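Local coordinates for pesticidal crystal protein Cry2Aa (Bacillus thuringiensis serovar kurstaki, PDB 1I5P) that promotes colloidosmotic lysis by binding to midgut epithelial cells of dipteran and lepidopteran larvae, at residues L299-S304 with N425-V429; T314-I318 with C406-S410; T332-A338 with G459-L464; S348-T354 with I447-E451. All coordinates share one frame; numbering follows the deposited sequence.

Contact 1 (L299-S304 with N425-V429); sequences LFQVNS and NISGV
Asn425 reaches across from strand 422-430 into the turn that follows helix 293-300, and its amide supplies a direct polar link. ND2 donates to Val302 O at 3.1 Å, fairly straight (149°) but from above the carbonyl plane, and lies equally near Phe300 O. With CG anti to the backbone N (chi1 -161°) the amide stands off the strand toward the turn; OD1, facing a different partner, accepts from Tyr342 OH. Asparagine suits this buried place because one short side chain offers both a donor and an acceptor.

Water makes the second polar link. One molecule donates to Leu299 O and is hydrogen-bonded to Ser427 OG at 2.8 Å, while another donates to Ile426 O and, weakly, to Val302 O.

The apolar part lies toward Val429. The Phe300 ring presents its edge, with CD2 3.4 Å from Ser427 OG and CE2 3.9 Å from Val429 CG1, the methyl lying in the ring plane. Leu299 extends CD2 to 3.6 Å from Gly428 O.

The chain leaves the helix through a type II beta turn, Gln301 to Ser304, packed on an antiparallel sheet of the middle, beta-prism domain of a Cry toxin.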
loop_
_atom_site.group_PDB
_atom_site.type_symbol
_atom_site.label_atom_id
_atom_site.label_comp_id
_atom_site.label_asym_id
_atom_site.label_seq_id
_atom_site.Cartn_x
_atom_site.Cartn_y
_atom_site.Cartn_z
ATOM N N LEU A 299 -5.332 13.658 -5.853
ATOM C CA LEU A 299 -5.879 13.515 -7.198
ATOM C C LEU A 299 -5.893 12.057 -7.637
ATOM O O LEU A 299 -6.868 11.584 -8.221
ATOM C CB LEU A 299 -5.046 14.318 -8.195
ATOM C CG LEU A 299 -5.344 14.100 -9.682
ATOM C CD1 LEU A 299 -6.705 14.676 -10.027
ATOM C CD2 LEU A 299 -4.262 14.766 -10.522
ATOM N N PHE A 300 -4.796 11.359 -7.358
ATOM C CA PHE A 300 -4.647 9.958 -7.732
ATOM C C PHE A 300 -5.614 9.024 -7.009
ATOM O O PHE A 300 -5.847 7.905 -7.467
ATOM C CB PHE A 300 -3.201 9.504 -7.490
ATOM C CG PHE A 300 -2.178 10.264 -8.304
ATOM C CD1 PHE A 300 -0.830 10.224 -7.956
ATOM C CD2 PHE A 300 -2.559 11.018 -9.418
ATOM C CE1 PHE A 300 0.126 10.915 -8.697
ATOM C CE2 PHE A 300 -1.608 11.714 -10.166
ATOM C CZ PHE A 300 -0.262 11.660 -9.800
ATOM N N GLN A 301 -6.184 9.473 -5.893
ATOM C CA GLN A 301 -7.120 8.631 -5.150
ATOM C C GLN A 301 -8.579 9.054 -5.301
ATOM O O GLN A 301 -9.435 8.638 -4.523
ATOM C CB GLN A 301 -6.734 8.595 -3.673
ATOM C CG GLN A 301 -5.431 7.855 -3.427
ATOM C CD GLN A 301 -5.075 7.794 -1.970
ATOM O OE1 GLN A 301 -5.561 6.931 -1.238
ATOM N NE2 GLN A 301 -4.224 8.718 -1.529
ATOM N N VAL A 302 -8.860 9.886 -6.298
ATOM C CA VAL A 302 -10.228 10.324 -6.531
ATOM C C VAL A 302 -11.055 9.111 -6.939
ATOM O O VAL A 302 -10.675 8.366 -7.840
ATOM C CB VAL A 302 -10.297 11.395 -7.645
ATOM C CG1 VAL A 302 -11.726 11.495 -8.202
ATOM C CG2 VAL A 302 -9.860 12.738 -7.090
ATOM N N ASN A 303 -12.184 8.921 -6.263
ATOM C CA ASN A 303 -13.084 7.807 -6.534
ATOM C C ASN A 303 -12.440 6.463 -6.206
ATOM O O ASN A 303 -12.746 5.461 -6.845
ATOM C CB ASN A 303 -13.526 7.813 -8.003
ATOM C CG ASN A 303 -14.483 8.955 -8.333
ATOM O OD1 ASN A 303 -15.090 9.544 -7.443
ATOM N ND2 ASN A 303 -14.638 9.249 -9.623
ATOM N N SER A 304 -11.548 6.440 -5.220
ATOM C CA SER A 304 -10.880 5.198 -4.828
ATOM C C SER A 304 -11.849 4.190 -4.229
ATOM O O SER A 304 -11.556 2.998 -4.188
ATOM C CB SER A 304 -9.776 5.475 -3.802
ATOM O OG SER A 304 -8.543 5.772 -4.437
ATOM N N ASN A 425 -7.293 1.718 -9.373
ATOM C CA ASN A 425 -7.672 3.058 -9.794
ATOM C C ASN A 425 -6.711 3.576 -10.844
ATOM O O ASN A 425 -5.572 3.117 -10.945
ATOM C CB ASN A 425 -7.718 4.031 -8.607
ATOM C CG ASN A 425 -8.534 5.288 -8.915
ATOM O OD1 ASN A 425 -9.293 5.323 -9.878
ATOM N ND2 ASN A 425 -8.387 6.314 -8.088
ATOM N N ILE A 426 -7.188 4.519 -11.647
ATOM C CA ILE A 426 -6.374 5.134 -12.682
ATOM C C ILE A 426 -6.563 6.637 -12.565
ATOM O O ILE A 426 -7.648 7.117 -12.235
ATOM C CB ILE A 426 -6.798 4.680 -14.095
ATOM C CG1 ILE A 426 -6.487 3.189 -14.275
ATOM C CG2 ILE A 426 -6.066 5.498 -15.151
ATOM C CD1 ILE A 426 -7.021 2.596 -15.565
ATOM N N SER A 427 -5.494 7.380 -12.810
ATOM C CA SER A 427 -5.559 8.825 -12.754
ATOM C C SER A 427 -4.632 9.329 -13.840
ATOM O O SER A 427 -4.318 8.603 -14.779
ATOM C CB SER A 427 -5.109 9.329 -11.382
ATOM O OG SER A 427 -5.407 10.703 -11.219
ATOM N N GLY A 428 -4.187 10.568 -13.716
ATOM C CA GLY A 428 -3.297 11.114 -14.720
ATOM C C GLY A 428 -3.077 12.594 -14.519
ATOM O O GLY A 428 -3.726 13.221 -13.678
ATOM N N VAL A 429 -2.149 13.148 -15.289
ATOM C CA VAL A 429 -1.845 14.566 -15.209
ATOM C C VAL A 429 -1.627 15.129 -16.605
ATOM O O VAL A 429 -1.296 14.394 -17.539
ATOM C CB VAL A 429 -0.574 14.838 -14.366
ATOM C CG1 VAL A 429 -0.782 14.357 -12.942
ATOM C CG2 VAL A 429 0.630 14.144 -14.988
HETATM O O HOH W 1 -8.078 11.414 -10.578
HETATM O O HOH W 2 -9.057 8.909 -10.792
#

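Contact 2 (T314-I318 with C406-S410); sequences TRLSI and CGAFS
Arg315 and Phe409 carry this small surface contact, in which strand 308-321 meets the loop that leaves strand 405-407. The tighter part lies between Arg315 and Ala408. Ala408 is small enough to let its CB approach Arg315 CB to 4.3 Å. From CG to NE the arginine chain is extended, carrying the guanidinium along the loop until NH1 donates to Ala408 O at 3.2 Å, from above the carbonyl plane. Gly407 O is as near but poorly angled. Arginine suits the place because its long chain packs on the loop before its end finds a backbone carbonyl.

The Phe409 ring bridges from this side to the open one. Its CG is anti to the carbonyl carbon (chi1 -55°), which sets the ring beside its own backbone N and lets its far end, CE2 and CZ, reach strand 308-321. The backbones diverge after Ala408, yet the long phenyl group still brings CZ to 3.8 Å from Arg315 CB and 3.6 Å from Leu316 O, both approaching obliquely. Looser and facing solvent is the Ser317 side, where OG comes up to the ring edge, 3.7 Å from Phe409 CE2. That hydroxyl finds its polar partner in His333 ND1, whose ring also meets that of Phe409.

On one edge strand 308-321 pairs with strand 329-342; Phe360 of strand 360-363 touches both Arg315 and Ala408, and the Cys406-Cys362 disulfide ties strand 405-407 to that same strand.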
loop_
_atom_site.group_PDB
_atom_site.type_symbol
_atom_site.label_atom_id
_atom_site.label_comp_id
_atom_site.label_asym_id
_atom_site.label_seq_id
_atom_site.Cartn_x
_atom_site.Cartn_y
_atom_site.Cartn_z
ATOM N N THR A 314 -9.124 11.001 -25.811
ATOM C CA THR A 314 -8.921 11.442 -27.177
ATOM C C THR A 314 -7.521 11.081 -27.641
ATOM O O THR A 314 -6.544 11.678 -27.189
ATOM C CB THR A 314 -9.073 12.966 -27.302
ATOM O OG1 THR A 314 -10.318 13.375 -26.725
ATOM C CG2 THR A 314 -9.027 13.385 -28.770
ATOM N N ARG A 315 -7.419 10.100 -28.530
ATOM C CA ARG A 315 -6.115 9.721 -29.061
ATOM C C ARG A 315 -5.993 10.268 -30.477
ATOM O O ARG A 315 -6.937 10.192 -31.270
ATOM C CB ARG A 315 -5.949 8.205 -29.086
ATOM C CG ARG A 315 -6.926 7.468 -29.979
ATOM C CD ARG A 315 -6.674 5.981 -29.861
ATOM N NE ARG A 315 -7.779 5.175 -30.364
ATOM C CZ ARG A 315 -7.948 3.896 -30.056
ATOM N NH1 ARG A 315 -7.084 3.292 -29.249
ATOM N NH2 ARG A 315 -8.974 3.220 -30.553
ATOM N N LEU A 316 -4.833 10.829 -30.792
ATOM C CA LEU A 316 -4.607 11.381 -32.119
ATOM C C LEU A 316 -3.340 10.833 -32.764
ATOM O O LEU A 316 -2.318 10.653 -32.098
ATOM C CB LEU A 316 -4.516 12.910 -32.051
ATOM C CG LEU A 316 -5.756 13.689 -31.598
ATOM C CD1 LEU A 316 -5.423 15.172 -31.514
ATOM C CD2 LEU A 316 -6.905 13.453 -32.569
ATOM N N SER A 317 -3.432 10.557 -34.063
ATOM C CA SER A 317 -2.312 10.068 -34.865
ATOM C C SER A 317 -2.154 11.000 -36.057
ATOM O O SER A 317 -2.864 10.879 -37.054
ATOM C CB SER A 317 -2.565 8.650 -35.375
ATOM O OG SER A 317 -2.216 7.682 -34.402
ATOM N N ILE A 318 -1.224 11.938 -35.944
ATOM C CA ILE A 318 -0.971 12.898 -37.006
ATOM C C ILE A 318 0.419 12.710 -37.597
ATOM O O ILE A 318 1.411 12.642 -36.871
ATOM C CB ILE A 318 -1.102 14.338 -36.477
ATOM C CG1 ILE A 318 -2.531 14.566 -35.982
ATOM C CG2 ILE A 318 -0.738 15.335 -37.569
ATOM C CD1 ILE A 318 -2.646 15.605 -34.890
ATOM N N CYS A 406 -6.061 -2.928 -23.638
ATOM C CA CYS A 406 -6.612 -1.807 -24.348
ATOM C C CYS A 406 -5.932 -0.508 -23.872
ATOM O O CYS A 406 -5.122 -0.503 -22.932
ATOM C CB CYS A 406 -8.140 -1.789 -24.200
ATOM S SG CYS A 406 -8.848 -1.496 -22.539
ATOM N N GLY A 407 -6.205 0.580 -24.577
ATOM C CA GLY A 407 -5.587 1.845 -24.232
ATOM C C GLY A 407 -5.455 2.728 -25.456
ATOM O O GLY A 407 -6.034 2.436 -26.500
ATOM N N ALA A 408 -4.690 3.807 -25.337
ATOM C CA ALA A 408 -4.520 4.726 -26.451
ATOM C C ALA A 408 -3.678 4.130 -27.569
ATOM O O ALA A 408 -4.082 4.147 -28.731
ATOM C CB ALA A 408 -3.902 6.030 -25.963
ATOM N N PHE A 409 -2.511 3.595 -27.225
ATOM C CA PHE A 409 -1.632 3.029 -28.237
ATOM C C PHE A 409 -0.950 1.745 -27.803
ATOM O O PHE A 409 -0.964 1.384 -26.628
ATOM C CB PHE A 409 -0.567 4.051 -28.636
ATOM C CG PHE A 409 -1.129 5.362 -29.099
ATOM C CD1 PHE A 409 -1.240 6.435 -28.223
ATOM C CD2 PHE A 409 -1.580 5.514 -30.405
ATOM C CE1 PHE A 409 -1.791 7.648 -28.643
ATOM C CE2 PHE A 409 -2.132 6.716 -30.836
ATOM C CZ PHE A 409 -2.238 7.786 -29.950
ATOM N N SER A 410 -0.337 1.073 -28.772
ATOM C CA SER A 410 0.361 -0.180 -28.538
ATOM C C SER A 410 1.282 -0.130 -27.330
ATOM O O SER A 410 1.906 0.894 -27.049
ATOM C CB SER A 410 1.166 -0.559 -29.777
ATOM O OG SER A 410 0.310 -0.724 -30.894
#

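Contact 3 (T332-A338 with G459-L464); sequences THSLNSA and GARAYL
Ser334 and Arg461 meet with the serine CB over one face of the guanidinium, 3.3 Å above its plane and offset toward the rim. The arginine chain is bent at chi2 (-75°), so that a side chain leaving its backbone away from strand 329-342 folds back to lie along it. There NH1 donates to Ala460 O at 2.9 Å, an acceptor in the guanidinium plane, and this bond helps to fix the group's rotation. Asn336 runs beside the arginine, pointing the same way, its amide plane 34° from the guanidinium. Ser334 OG donates to Asn336 OD1 at 2.7 Å, in the carbonyl plane, which holds the amide in place; the bond from Asn336 ND2 to Gly459 O is weak and doubtful. Serine and asparagine are well suited here, being short polar groups that can order one another under a charged neighbour.

The two strands cross almost at right angles, at 89°, joining two sheets of the beta-prism domain. A single backbone bond spans the crossing, from Ala462 N to Leu335 O at 2.8 Å.

Beyond it the surface turns apolar. Ala338 CB touches Ala462 CB and Leu464 CD2, each at 4.0 Å, the small alanines letting the crossing backbones come close. Leu335 lays CG against Ala462 CB at 3.9 Å and CD2 against Leu464 CG.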
loop_
_atom_site.group_PDB
_atom_site.type_symbol
_atom_site.label_atom_id
_atom_site.label_comp_id
_atom_site.label_asym_id
_atom_site.label_seq_id
_atom_site.Cartn_x
_atom_site.Cartn_y
_atom_site.Cartn_z
ATOM N N THR A 332 3.149 11.836 -34.693
ATOM C CA THR A 332 2.972 11.979 -33.258
ATOM C C THR A 332 1.676 11.315 -32.794
ATOM O O THR A 332 0.581 11.739 -33.166
ATOM C CB THR A 332 2.958 13.471 -32.847
ATOM O OG1 THR A 332 2.663 13.585 -31.450
ATOM C CG2 THR A 332 1.916 14.235 -33.640
ATOM N N HIS A 333 1.817 10.256 -32.001
ATOM C CA HIS A 333 0.679 9.524 -31.449
ATOM C C HIS A 333 0.498 10.038 -30.028
ATOM O O HIS A 333 1.311 9.759 -29.146
ATOM C CB HIS A 333 0.965 8.027 -31.425
ATOM C CG HIS A 333 1.275 7.451 -32.770
ATOM N ND1 HIS A 333 0.343 7.376 -33.780
ATOM C CD2 HIS A 333 2.420 6.934 -33.274
ATOM C CE1 HIS A 333 0.898 6.837 -34.850
ATOM N NE2 HIS A 333 2.158 6.560 -34.570
ATOM N N SER A 334 -0.571 10.795 -29.809
ATOM C CA SER A 334 -0.813 11.380 -28.503
ATOM C C SER A 334 -2.189 11.136 -27.901
ATOM O O SER A 334 -3.147 10.806 -28.603
ATOM C CB SER A 334 -0.595 12.886 -28.591
ATOM O OG SER A 334 -1.496 13.456 -29.529
ATOM N N LEU A 335 -2.255 11.292 -26.580
ATOM C CA LEU A 335 -3.491 11.174 -25.816
ATOM C C LEU A 335 -3.662 12.594 -25.303
ATOM O O LEU A 335 -2.929 13.042 -24.416
ATOM C CB LEU A 335 -3.346 10.206 -24.637
ATOM C CG LEU A 335 -4.566 10.163 -23.706
ATOM C CD1 LEU A 335 -5.794 9.696 -24.475
ATOM C CD2 LEU A 335 -4.288 9.241 -22.526
ATOM N N ASN A 336 -4.619 13.302 -25.886
ATOM C CA ASN A 336 -4.864 14.693 -25.554
ATOM C C ASN A 336 -5.822 14.945 -24.404
ATOM O O ASN A 336 -5.775 16.003 -23.774
ATOM C CB ASN A 336 -5.372 15.409 -26.809
ATOM C CG ASN A 336 -4.319 15.486 -27.907
ATOM O OD1 ASN A 336 -3.665 14.493 -28.233
ATOM N ND2 ASN A 336 -4.160 16.669 -28.488
ATOM N N SER A 337 -6.685 13.974 -24.131
ATOM C CA SER A 337 -7.673 14.110 -23.072
ATOM C C SER A 337 -8.065 12.740 -22.546
ATOM O O SER A 337 -8.064 11.756 -23.287
ATOM C CB SER A 337 -8.915 14.824 -23.612
ATOM O OG SER A 337 -9.892 14.999 -22.599
ATOM N N ALA A 338 -8.419 12.680 -21.270
ATOM C CA ALA A 338 -8.799 11.413 -20.676
ATOM C C ALA A 338 -9.679 11.580 -19.455
ATOM O O ALA A 338 -9.669 12.618 -18.796
ATOM C CB ALA A 338 -7.547 10.624 -20.302
ATOM N N GLY A 459 -5.404 21.259 -27.040
ATOM C CA GLY A 459 -5.350 19.853 -27.388
ATOM C C GLY A 459 -4.674 19.184 -26.203
ATOM O O GLY A 459 -5.046 18.091 -25.785
ATOM N N ALA A 460 -3.678 19.877 -25.658
ATOM C CA ALA A 460 -2.912 19.418 -24.506
ATOM C C ALA A 460 -2.550 17.935 -24.524
ATOM O O ALA A 460 -2.604 17.271 -25.562
ATOM C CB ALA A 460 -3.665 19.752 -23.225
ATOM N N ARG A 461 -2.180 17.424 -23.355
ATOM C CA ARG A 461 -1.791 16.031 -23.218
ATOM C C ARG A 461 -2.274 15.445 -21.899
ATOM O O ARG A 461 -2.454 16.158 -20.915
ATOM C CB ARG A 461 -0.267 15.905 -23.291
ATOM C CG ARG A 461 0.339 16.233 -24.652
ATOM C CD ARG A 461 0.107 15.110 -25.638
ATOM N NE ARG A 461 0.829 15.311 -26.892
ATOM C CZ ARG A 461 0.453 16.141 -27.857
ATOM N NH1 ARG A 461 -0.651 16.864 -27.729
ATOM N NH2 ARG A 461 1.182 16.240 -28.959
ATOM N N ALA A 462 -2.486 14.134 -21.897
ATOM C CA ALA A 462 -2.916 13.422 -20.705
ATOM C C ALA A 462 -1.941 12.274 -20.476
ATOM O O ALA A 462 -1.763 11.430 -21.347
ATOM C CB ALA A 462 -4.329 12.880 -20.888
ATOM N N TYR A 463 -1.299 12.265 -19.313
ATOM C CA TYR A 463 -0.360 11.211 -18.957
ATOM C C TYR A 463 -0.946 10.490 -17.750
ATOM O O TYR A 463 -1.016 11.043 -16.656
ATOM C CB TYR A 463 1.009 11.814 -18.638
ATOM C CG TYR A 463 1.599 12.559 -19.818
ATOM C CD1 TYR A 463 1.630 13.956 -19.849
ATOM C CD2 TYR A 463 2.094 11.863 -20.919
ATOM C CE1 TYR A 463 2.145 14.641 -20.959
ATOM C CE2 TYR A 463 2.607 12.532 -22.030
ATOM C CZ TYR A 463 2.632 13.918 -22.045
ATOM O OH TYR A 463 3.147 14.557 -23.153
ATOM N N LEU A 464 -1.369 9.250 -17.968
ATOM C CA LEU A 464 -2.016 8.454 -16.936
ATOM C C LEU A 464 -1.121 7.858 -15.865
ATOM O O LEU A 464 0.071 7.610 -16.077
ATOM C CB LEU A 464 -2.842 7.345 -17.588
ATOM C CG LEU A 464 -3.752 7.839 -18.715
ATOM C CD1 LEU A 464 -4.616 6.698 -19.215
ATOM C CD2 LEU A 464 -4.617 8.989 -18.214
#

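Contact 4 (S348-T354 with I447-E451); sequences SGLIGAT and IRNIE
This is a partly buried pairing in which the short strand 351-352 meets the loop between helix 435-438 and strand 462-469 through one beta bridge, Ile351 with Ile450, reinforced by side chains. Ile450 N donates to Leu350 O at 3.3 Å, and Gly352 N returns a weak bond to Ile450 O. A water adds a further tie by donating to both Leu350 O and Arg448 O.

Side chains extend the pairing at each end. Asn449 lies alongside Leu350, pointing the same way, and its OD1 accepts from Leu350 N at 3.1 Å in a nearly straight bond (167°). Asparagine thus stands in for a backbone acceptor. Next to it Gly349 CA lies 3.7 Å from Arg448 O, an approach that a residue without a side chain permits.

At the other end Glu451 is extended, CG anti to the backbone N (chi1 177°), and crosses to Thr354. Both carboxylate oxygens are used: OE2 accepts from Thr354 N at 3.1 Å and OE1 from Thr354 OG1, also at 3.1 Å, each met from above the carboxylate plane. Threonine fits because its hydroxyl adds a second donor beside the backbone N-H.

Strand 351-352 pairs on its other side with strand 329-342, while Ile450 packs on Phe295 and Leu299 of helix 293-300 and Arg448 bonds to Arg440 O and makes a salt bridge to Asp437.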
loop_
_atom_site.group_PDB
_atom_site.type_symbol
_atom_site.label_atom_id
_atom_site.label_comp_id
_atom_site.label_asym_id
_atom_site.label_seq_id
_atom_site.Cartn_x
_atom_site.Cartn_y
_atom_site.Cartn_z
ATOM N N SER A 348 -14.097 10.285 -13.094
ATOM C CA SER A 348 -13.152 11.180 -12.445
ATOM C C SER A 348 -13.284 12.508 -13.173
ATOM O O SER A 348 -14.203 12.708 -13.967
ATOM C CB SER A 348 -11.727 10.673 -12.631
ATOM O OG SER A 348 -11.339 10.799 -13.992
ATOM N N GLY A 349 -12.358 13.417 -12.907
ATOM C CA GLY A 349 -12.392 14.685 -13.597
ATOM C C GLY A 349 -11.679 14.456 -14.910
ATOM O O GLY A 349 -11.054 13.414 -15.110
ATOM N N LEU A 350 -11.778 15.409 -15.824
ATOM C CA LEU A 350 -11.097 15.258 -17.097
ATOM C C LEU A 350 -9.613 15.501 -16.892
ATOM O O LEU A 350 -9.209 16.229 -15.986
ATOM C CB LEU A 350 -11.639 16.251 -18.120
ATOM C CG LEU A 350 -12.932 15.850 -18.829
ATOM C CD1 LEU A 350 -13.633 17.093 -19.367
ATOM C CD2 LEU A 350 -12.611 14.873 -19.948
ATOM N N ILE A 351 -8.801 14.870 -17.726
ATOM C CA ILE A 351 -7.363 15.044 -17.650
ATOM C C ILE A 351 -6.943 15.524 -19.025
ATOM O O ILE A 351 -7.299 14.913 -20.033
ATOM C CB ILE A 351 -6.658 13.720 -17.329
ATOM C CG1 ILE A 351 -7.250 13.124 -16.052
ATOM C CG2 ILE A 351 -5.161 13.957 -17.153
ATOM C CD1 ILE A 351 -7.180 11.619 -15.990
ATOM N N GLY A 352 -6.200 16.624 -19.069
ATOM C CA GLY A 352 -5.780 17.155 -20.350
ATOM C C GLY A 352 -6.808 18.137 -20.878
ATOM O O GLY A 352 -7.412 18.886 -20.110
ATOM N N ALA A 353 -7.009 18.132 -22.190
ATOM C CA ALA A 353 -7.959 19.037 -22.822
ATOM C C ALA A 353 -9.394 18.783 -22.379
ATOM O O ALA A 353 -9.829 17.631 -22.259
ATOM C CB ALA A 353 -7.860 18.920 -24.337
ATOM N N THR A 354 -10.122 19.869 -22.141
ATOM C CA THR A 354 -11.513 19.788 -21.726
ATOM C C THR A 354 -12.438 20.207 -22.864
ATOM O O THR A 354 -13.653 20.281 -22.688
ATOM C CB THR A 354 -11.799 20.700 -20.523
ATOM O OG1 THR A 354 -11.473 22.055 -20.861
ATOM C CG2 THR A 354 -10.981 20.263 -19.317
ATOM N N ILE A 447 -14.446 16.224 -7.884
ATOM C CA ILE A 447 -14.357 16.147 -9.328
ATOM C C ILE A 447 -13.923 17.513 -9.838
ATOM O O ILE A 447 -14.713 18.454 -9.879
ATOM C CB ILE A 447 -15.709 15.765 -9.958
ATOM C CG1 ILE A 447 -16.165 14.403 -9.422
ATOM C CG2 ILE A 447 -15.585 15.733 -11.472
ATOM C CD1 ILE A 447 -15.202 13.256 -9.720
ATOM N N ARG A 448 -12.651 17.622 -10.203
ATOM C CA ARG A 448 -12.112 18.877 -10.714
ATOM C C ARG A 448 -11.319 18.578 -11.981
ATOM O O ARG A 448 -10.599 17.579 -12.046
ATOM C CB ARG A 448 -11.189 19.528 -9.674
ATOM C CG ARG A 448 -10.968 21.021 -9.886
ATOM C CD ARG A 448 -9.630 21.498 -9.310
ATOM N NE ARG A 448 -9.535 21.390 -7.852
ATOM C CZ ARG A 448 -8.403 21.549 -7.167
ATOM N NH1 ARG A 448 -7.273 21.818 -7.810
ATOM N NH2 ARG A 448 -8.393 21.441 -5.846
ATOM N N ASN A 449 -11.455 19.427 -12.993
ATOM C CA ASN A 449 -10.722 19.221 -14.238
ATOM C C ASN A 449 -9.299 19.755 -14.116
ATOM O O ASN A 449 -9.091 20.932 -13.835
ATOM C CB ASN A 449 -11.436 19.918 -15.397
ATOM C CG ASN A 449 -12.827 19.369 -15.640
ATOM O OD1 ASN A 449 -13.089 18.184 -15.424
ATOM N ND2 ASN A 449 -13.725 20.229 -16.113
ATOM N N ILE A 450 -8.322 18.875 -14.317
ATOM C CA ILE A 450 -6.917 19.261 -14.228
ATOM C C ILE A 450 -6.355 19.413 -15.638
ATOM O O ILE A 450 -5.959 18.432 -16.271
ATOM C CB ILE A 450 -6.096 18.203 -13.456
ATOM C CG1 ILE A 450 -6.770 17.902 -12.114
ATOM C CG2 ILE A 450 -4.678 18.703 -13.228
ATOM C CD1 ILE A 450 -6.998 19.128 -11.242
ATOM N N GLU A 451 -6.326 20.649 -16.126
ATOM C CA GLU A 451 -5.848 20.933 -17.477
ATOM C C GLU A 451 -4.628 21.855 -17.472
ATOM O O GLU A 451 -4.353 22.532 -16.479
ATOM C CB GLU A 451 -6.999 21.561 -18.284
ATOM C CG GLU A 451 -6.677 22.002 -19.705
ATOM C CD GLU A 451 -7.920 22.460 -20.464
ATOM O OE1 GLU A 451 -8.752 23.183 -19.872
ATOM O OE2 GLU A 451 -8.067 22.103 -21.655
HETATM O O HOH W 3 -8.854 15.472 -13.188
#

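From the N terminus, segment 299-304 comes first and waits for 425-429 to close contact 1. Within that loop strand 308-321 opens contact 2, closed at 406-410, so contact 2 is nested in contact 1. Segments 332-338 and 348-354 open contacts 3 and 4, which end late, at 459-464 and 447-451: contact 4 nests inside contact 3, and both cross contacts 1 and 2. The sheet holding strands 308-321, 329-342 and 351-352 is shared by contacts 2, 3 and 4. Strands 422-430 and 462-469 are neighbours that link contacts 1 and 3, while Gly428 and Val429 against Ile351 CG2 join contact 1 to contact 4. All four lie in the middle domain.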